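Local coordinates for hypothetical protein (Bacillus cereus, PDB 1T06) that is of unknown function but, as a member of the AlkD-like DNA alkylation repair family, probably acts on alkylated DNA, at residues Asp121-Ser126 and Pro164-Ser169. Numbering follows the deposited sequence.
Sequences DELKMS and PERTKS
Glu-122, in the first turn of helix 122-138, reaches across to the first turn of helix 165-181 and binds its backbone N-H groups with the carboxylate. OE2 accepts from the backbone N of Arg-166 at 2.7 Å, in a fairly straight bond (160° at the hydrogen) that meets the carboxylate on its anti side and somewhat out of its plane. A water takes the preceding N-H, accepting from Glu-165 N at 2.9 Å and donating to Glu-122 OE1, so both carboxylate oxygens serve the start of the partner helix. This reach depends on an extended chain, with CG anti to the backbone N (chi1 167°). The favourable end of the helix dipole would be expected to stabilise the negative charge; the guanidinium of Arg-166 instead leads away to a cation-pi contact with Tyr-92.

A second hydrogen bond runs in the same sense, from side chain to backbone: Thr-167 OG1 donates to Glu-122 O at 2.9 Å, coming in well off the line of the C=O bond and a little out of the carbonyl plane. The same carbonyl also receives the helical bond from Ser-126 N, so two donors hold this oxygen. Ser-126 is buried, and its OG, bonded to Asp-96, lies beside the carbonyl of Arg-166.

Apolar contacts fill in around these bonds. The CB of Glu-122 lies 3.6 Å from CB of Pro-164, the N-cap residue, while the CE of Met-125 reaches CG of the same ring at 3.9 Å, the two side chains crossing at about a right angle. Met-125 CB also packs on Thr-167 CG2.

Nearly parallel, with segment axes 7° apart and 7.9 Å at their closest, these two helix starts, separated in sequence by helix 146-159, show side-by-side packing of parallel helices, consistent with the HEAT-like alpha solenoid of the AlkD-like family.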
ATOM      1  N   ASP A 121      23.612  12.707  10.907  1.00 28.61           N
ATOM      2  CA  ASP A 121      23.913  11.284  10.778  1.00 28.68           C
ATOM      3  C   ASP A 121      22.931  10.639   9.804  1.00 28.10           C
ATOM      4  O   ASP A 121      21.726  10.661  10.032  1.00 29.09           O
ATOM      5  CB  ASP A 121      23.796  10.592  12.132  1.00 30.60           C
ATOM      6  CG  ASP A 121      24.131   9.115  12.054  1.00 34.76           C
ATOM      7  OD1 ASP A 121      25.332   8.794  11.899  1.00 38.97           O
ATOM      8  OD2 ASP A 121      23.204   8.276  12.132  1.00 34.11           O
ATOM      9  N   GLU A 122      23.454  10.051   8.733  1.00 27.58           N
ATOM     10  CA  GLU A 122      22.634   9.425   7.697  1.00 26.55           C
ATOM     11  C   GLU A 122      21.438   8.600   8.166  1.00 26.42           C
ATOM     12  O   GLU A 122      20.295   8.899   7.804  1.00 26.04           O
ATOM     13  CB  GLU A 122      23.515   8.563   6.783  1.00 26.99           C
ATOM     14  CG  GLU A 122      22.739   7.627   5.866  1.00 28.30           C
ATOM     15  CD  GLU A 122      23.592   7.059   4.752  1.00 30.73           C
ATOM     16  OE1 GLU A 122      24.833   7.101   4.872  1.00 32.53           O
ATOM     17  OE2 GLU A 122      23.024   6.562   3.756  1.00 31.29           O
ATOM     18  N   LEU A 123      21.694   7.563   8.956  1.00 25.82           N
ATOM     19  CA  LEU A 123      20.614   6.704   9.423  1.00 26.77           C
ATOM     20  C   LEU A 123      19.681   7.393  10.408  1.00 26.42           C
ATOM     21  O   LEU A 123      18.471   7.176  10.370  1.00 27.36           O
ATOM     22  CB  LEU A 123      21.179   5.412  10.023  1.00 27.70           C
ATOM     23  CG  LEU A 123      21.727   4.399   9.007  1.00 28.85           C
ATOM     24  CD1 LEU A 123      20.623   3.988   8.055  1.00 29.41           C
ATOM     25  CD2 LEU A 123      22.877   5.010   8.222  1.00 31.77           C
ATOM     26  N   LYS A 124      20.225   8.223  11.291  1.00 26.02           N
ATOM     27  CA  LYS A 124      19.370   8.935  12.234  1.00 24.49           C
ATOM     28  C   LYS A 124      18.442   9.849  11.456  1.00 23.90           C
ATOM     29  O   LYS A 124      17.243   9.905  11.740  1.00 21.80           O
ATOM     30  CB  LYS A 124      20.191   9.782  13.209  1.00 27.29           C
ATOM     31  CG  LYS A 124      20.675   9.061  14.452  1.00 29.51           C
ATOM     32  CD  LYS A 124      21.301  10.066  15.408  1.00 33.45           C
ATOM     33  CE  LYS A 124      21.916   9.381  16.610  1.00 37.12           C
ATOM     34  NZ  LYS A 124      22.532  10.373  17.540  1.00 40.29           N
ATOM     35  N   MET A 125      18.999  10.571  10.478  1.00 22.55           N
ATOM     36  CA  MET A 125      18.205  11.488   9.660  1.00 22.63           C
ATOM     37  C   MET A 125      17.149  10.707   8.873  1.00 23.43           C
ATOM     38  O   MET A 125      15.995  11.137   8.760  1.00 24.43           O
ATOM     39  CB  MET A 125      19.108  12.297   8.710  1.00 19.20           C
ATOM     40  CG  MET A 125      20.021  13.304   9.430  1.00 17.11           C
ATOM     41  SD  MET A 125      20.856  14.540   8.361  1.00 12.42           S
ATOM     42  CE  MET A 125      21.875  13.474   7.422  1.00 12.38           C
ATOM     43  N   SER A 126      17.542   9.549   8.354  1.00 22.54           N
ATOM     44  CA  SER A 126      16.633   8.698   7.591  1.00 21.73           C
ATOM     45  C   SER A 126      15.460   8.259   8.471  1.00 22.92           C
ATOM     46  O   SER A 126      14.300   8.271   8.041  1.00 22.45           O
ATOM     47  CB  SER A 126      17.385   7.469   7.066  1.00 21.11           C
ATOM     48  OG  SER A 126      16.558   6.654   6.254  1.00 20.92           O
ATOM     49  N   PRO A 164      22.927  12.214   2.287  1.00 23.14           N
ATOM     50  CA  PRO A 164      23.498  10.866   2.379  1.00 21.73           C
ATOM     51  C   PRO A 164      22.503   9.949   1.680  1.00 22.57           C
ATOM     52  O   PRO A 164      21.304  10.221   1.701  1.00 22.94           O
ATOM     53  CB  PRO A 164      23.551  10.618   3.881  1.00 21.71           C
ATOM     54  CG  PRO A 164      23.820  11.978   4.431  1.00 22.07           C
ATOM     55  CD  PRO A 164      22.868  12.843   3.619  1.00 24.03           C
ATOM     56  N   GLU A 165      22.989   8.869   1.081  1.00 22.83           N
ATOM     57  CA  GLU A 165      22.126   7.954   0.337  1.00 23.52           C
ATOM     58  C   GLU A 165      20.829   7.550   1.015  1.00 23.16           C
ATOM     59  O   GLU A 165      19.748   7.794   0.488  1.00 24.01           O
ATOM     60  CB  GLU A 165      22.895   6.691  -0.064  1.00 24.27           C
ATOM     61  CG  GLU A 165      24.115   6.956  -0.926  1.00 24.62           C
ATOM     62  CD  GLU A 165      23.834   7.926  -2.067  1.00 26.59           C
ATOM     63  OE1 GLU A 165      22.902   7.667  -2.869  1.00 25.52           O
ATOM     64  OE2 GLU A 165      24.551   8.953  -2.155  1.00 26.23           O
ATOM     65  N   ARG A 166      20.922   6.930   2.177  1.00 23.02           N
ATOM     66  CA  ARG A 166      19.720   6.499   2.861  1.00 23.26           C
ATOM     67  C   ARG A 166      18.779   7.625   3.224  1.00 23.75           C
ATOM     68  O   ARG A 166      17.563   7.451   3.224  1.00 24.62           O
ATOM     69  CB  ARG A 166      20.098   5.682   4.090  1.00 24.35           C
ATOM     70  CG  ARG A 166      20.316   4.254   3.706  1.00 23.31           C
ATOM     71  CD  ARG A 166      19.020   3.814   3.087  1.00 26.49           C
ATOM     72  NE  ARG A 166      19.171   2.952   1.935  1.00 27.30           N
ATOM     73  CZ  ARG A 166      18.152   2.567   1.179  1.00 26.61           C
ATOM     74  NH1 ARG A 166      16.920   2.981   1.461  1.00 24.28           N
ATOM     75  NH2 ARG A 166      18.359   1.761   0.154  1.00 28.23           N
ATOM     76  N   THR A 167      19.338   8.792   3.509  1.00 24.53           N
ATOM     77  CA  THR A 167      18.526   9.948   3.861  1.00 23.99           C
ATOM     78  C   THR A 167      17.704  10.425   2.661  1.00 24.00           C
ATOM     79  O   THR A 167      16.553  10.837   2.817  1.00 24.09           O
ATOM     80  CB  THR A 167      19.404  11.087   4.370  1.00 24.69           C
ATOM     81  OG1 THR A 167      20.237  10.593   5.427  1.00 25.65           O
ATOM     82  CG2 THR A 167      18.541  12.224   4.901  1.00 24.08           C
ATOM     83  N   LYS A 168      18.290  10.368   1.467  1.00 22.12           N
ATOM     84  CA  LYS A 168      17.568  10.770   0.263  1.00 21.56           C
ATOM     85  C   LYS A 168      16.296   9.932   0.123  1.00 19.80           C
ATOM     86  O   LYS A 168      15.230  10.455  -0.189  1.00 18.43           O
ATOM     87  CB  LYS A 168      18.452  10.592  -0.980  1.00 22.26           C
ATOM     88  CG  LYS A 168      19.602  11.579  -1.038  1.00 24.23           C
ATOM     89  CD  LYS A 168      20.372  11.513  -2.348  1.00 26.39           C
ATOM     90  CE  LYS A 168      21.206  10.256  -2.454  1.00 27.58           C
ATOM     91  NZ  LYS A 168      22.016  10.232  -3.716  1.00 29.36           N
ATOM     92  N   SER A 169      16.418   8.630   0.359  1.00 19.63           N
ATOM     93  CA  SER A 169      15.276   7.733   0.267  1.00 20.79           C
ATOM     94  C   SER A 169      14.153   8.157   1.207  1.00 21.30           C
ATOM     95  O   SER A 169      12.998   8.252   0.796  1.00 22.51           O
ATOM     96  CB  SER A 169      15.682   6.300   0.603  1.00 22.21           C
ATOM     97  OG  SER A 169      14.537   5.455   0.625  1.00 21.09           O
TER
HETATM   98  O   HOH W   1      25.662   8.268   1.992  1.00 23.81           O